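Local coordinates for coiled-coil and C2 domain-containing protein 1-like (Drosophila melanogaster, PDB 6EI6) that binds monophosphorylated phosphoinositides through its C2 domain and, as a whole protein, is required for full activity of the endosomal ESCRT-III component shrub, probably by preventing its inappropriate polymerisation, at residues Pro147-Glu152 and Arg179-Phe184. Residues are numbered along the deposited sequence; the frame is centred on the assembly and turned at random.
Sequences PLLNDE and RTNRQF
With CG set beside the backbone N (chi1 -68°), Leu-149 sends its forked end across to Phe-184 and Gln-183, while Gln-183, extended beyond CG (chi2 158°), reaches its amide toward the loop. The leucine side chain crosses the phenylalanine at about a right angle, though the modelled approach of its methyls to the ring is doubtfully short. Leu-148 adds a lighter touch at the ring's edge, near its plane, where CD2 lies 4.2 Å from CZ of Phe-184. Alongside this apolar patch, the aliphatic part of Gln-183 takes part too, its CG 3.7 Å from CD1 of Leu-149. The amide of Gln-183 ends beside the backbone N of Asn-150, and the amide planes of the two side chains stand 66° apart. An alanine in place of Gln-183 would probably uncover one flank of Leu-149 and take the polar group away from beside the backbone N of Asn-150. Asn-181, at the N-cap position, immediately precedes the helix 182-190 that carries both Gln-183 and Phe-184. In this C2 domain, an eight-stranded antiparallel beta-sandwich, two connections pack against each other: the loop joining strands 140-145 and 155-157 rests on the first turn of the helix that links strands 171-176 and 192-199.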
loop_
_atom_site.group_PDB
_atom_site.type_symbol
_atom_site.label_atom_id
_atom_site.label_comp_id
_atom_site.label_asym_id
_atom_site.label_seq_id
_atom_site.Cartn_x
_atom_site.Cartn_y
_atom_site.Cartn_z
ATOM N N PRO A 147 -5.598 6.419 13.635
ATOM C CA PRO A 147 -6.756 7.303 13.837
ATOM C C PRO A 147 -8.077 6.545 13.739
ATOM O O PRO A 147 -8.252 5.682 12.877
ATOM C CB PRO A 147 -6.615 8.342 12.713
ATOM C CG PRO A 147 -5.845 7.660 11.654
ATOM C CD PRO A 147 -4.947 6.636 12.330
ATOM N N LEU A 148 -9.012 6.872 14.639
ATOM C CA LEU A 148 -10.349 6.281 14.588
ATOM C C LEU A 148 -11.407 7.369 14.420
ATOM O O LEU A 148 -11.123 8.428 13.847
ATOM C CB LEU A 148 -10.617 5.429 15.833
ATOM C CG LEU A 148 -9.704 4.198 16.008
ATOM C CD1 LEU A 148 -10.051 3.384 17.229
ATOM C CD2 LEU A 148 -9.703 3.288 14.789
ATOM N N LEU A 149 -12.623 7.121 14.915
ATOM C CA LEU A 149 -13.761 8.003 14.652
ATOM C C LEU A 149 -13.707 9.265 15.499
ATOM O O LEU A 149 -13.399 9.216 16.694
ATOM C CB LEU A 149 -15.082 7.291 14.922
ATOM C CG LEU A 149 -15.486 6.150 13.994
ATOM C CD1 LEU A 149 -15.150 6.467 12.535
ATOM C CD2 LEU A 149 -14.834 4.850 14.464
ATOM N N ASN A 150 -14.060 10.389 14.865
ATOM C CA ASN A 150 -13.996 11.727 15.446
ATOM C C ASN A 150 -12.699 11.891 16.215
ATOM O O ASN A 150 -12.648 11.616 17.419
ATOM C CB ASN A 150 -15.213 11.986 16.329
ATOM C CG ASN A 150 -16.489 12.077 15.524
ATOM O OD1 ASN A 150 -17.436 11.324 15.763
ATOM N ND2 ASN A 150 -16.519 12.991 14.553
ATOM N N ASP A 151 -11.670 12.362 15.509
ATOM C CA ASP A 151 -10.275 12.145 15.878
ATOM C C ASP A 151 -10.070 12.218 17.386
ATOM O O ASP A 151 -10.450 13.201 18.032
ATOM C CB ASP A 151 -9.374 13.162 15.154
ATOM C CG ASP A 151 -9.645 14.606 15.567
ATOM O OD1 ASP A 151 -10.826 14.956 15.803
ATOM O OD2 ASP A 151 -8.667 15.390 15.647
ATOM N N GLU A 152 -9.507 11.150 17.954
ATOM C CA GLU A 152 -9.053 9.963 17.216
ATOM C C GLU A 152 -9.379 8.766 18.082
ATOM O O GLU A 152 -10.419 8.746 18.758
ATOM C CB GLU A 152 -7.528 9.997 16.952
ATOM C CG GLU A 152 -7.048 10.419 15.557
ATOM C CD GLU A 152 -5.505 10.403 15.417
ATOM O OE1 GLU A 152 -4.850 9.437 15.892
ATOM O OE2 GLU A 152 -4.945 11.362 14.828
ATOM N N ARG A 179 -15.583 0.198 6.768
ATOM C CA ARG A 179 -15.524 0.571 5.360
ATOM C C ARG A 179 -16.716 1.422 4.937
ATOM O O ARG A 179 -16.596 2.245 4.019
ATOM C CB ARG A 179 -15.449 -0.691 4.507
ATOM C CG ARG A 179 -14.158 -1.442 4.663
ATOM C CD ARG A 179 -14.217 -2.780 3.979
ATOM N NE ARG A 179 -13.016 -3.577 4.223
ATOM C CZ ARG A 179 -11.945 -3.560 3.439
ATOM N NH1 ARG A 179 -11.939 -2.780 2.370
ATOM N NH2 ARG A 179 -10.885 -4.319 3.716
ATOM N N THR A 180 -17.864 1.251 5.606
ATOM C CA THR A 180 -19.077 1.970 5.231
ATOM C C THR A 180 -19.011 3.445 5.621
ATOM O O THR A 180 -19.511 4.304 4.888
ATOM C CB THR A 180 -20.297 1.303 5.868
ATOM O OG1 THR A 180 -20.245 -0.108 5.631
ATOM C CG2 THR A 180 -21.567 1.849 5.270
ATOM N N ASN A 181 -18.413 3.763 6.769
ATOM C CA ASN A 181 -18.372 5.147 7.248
ATOM C C ASN A 181 -17.515 6.009 6.324
ATOM O O ASN A 181 -16.314 5.760 6.165
ATOM C CB ASN A 181 -17.822 5.206 8.676
ATOM C CG ASN A 181 -18.255 6.466 9.427
ATOM O OD1 ASN A 181 -18.427 6.436 10.643
ATOM N ND2 ASN A 181 -18.447 7.574 8.699
ATOM N N ARG A 182 -18.122 7.044 5.736
ATOM C CA ARG A 182 -17.374 7.902 4.819
ATOM C C ARG A 182 -16.231 8.643 5.511
ATOM O O ARG A 182 -15.266 9.031 4.846
ATOM C CB ARG A 182 -18.315 8.896 4.120
ATOM C CG ARG A 182 -18.962 9.931 5.026
ATOM C CD ARG A 182 -20.491 9.858 4.908
ATOM N NE ARG A 182 -21.190 10.600 5.963
ATOM C CZ ARG A 182 -21.640 10.062 7.098
ATOM N NH1 ARG A 182 -21.450 8.771 7.349
ATOM N NH2 ARG A 182 -22.271 10.820 7.991
ATOM N N GLN A 183 -16.293 8.822 6.829
ATOM C CA GLN A 183 -15.171 9.434 7.524
ATOM C C GLN A 183 -14.054 8.437 7.823
ATOM O O GLN A 183 -12.908 8.855 8.029
ATOM C CB GLN A 183 -15.643 10.106 8.815
ATOM C CG GLN A 183 -15.494 9.268 10.074
ATOM C CD GLN A 183 -15.465 10.135 11.336
ATOM O OE1 GLN A 183 -15.246 11.349 11.269
ATOM N NE2 GLN A 183 -15.710 9.515 12.486
ATOM N N PHE A 184 -14.345 7.136 7.841
ATOM C CA PHE A 184 -13.252 6.171 7.812
ATOM C C PHE A 184 -12.570 6.178 6.455
ATOM O O PHE A 184 -11.351 5.974 6.355
ATOM C CB PHE A 184 -13.763 4.772 8.109
ATOM C CG PHE A 184 -13.426 4.284 9.474
ATOM C CD1 PHE A 184 -12.105 4.102 9.858
ATOM C CD2 PHE A 184 -14.438 3.987 10.376
ATOM C CE1 PHE A 184 -11.793 3.639 11.132
ATOM C CE2 PHE A 184 -14.145 3.518 11.640
ATOM C CZ PHE A 184 -12.822 3.347 12.028
#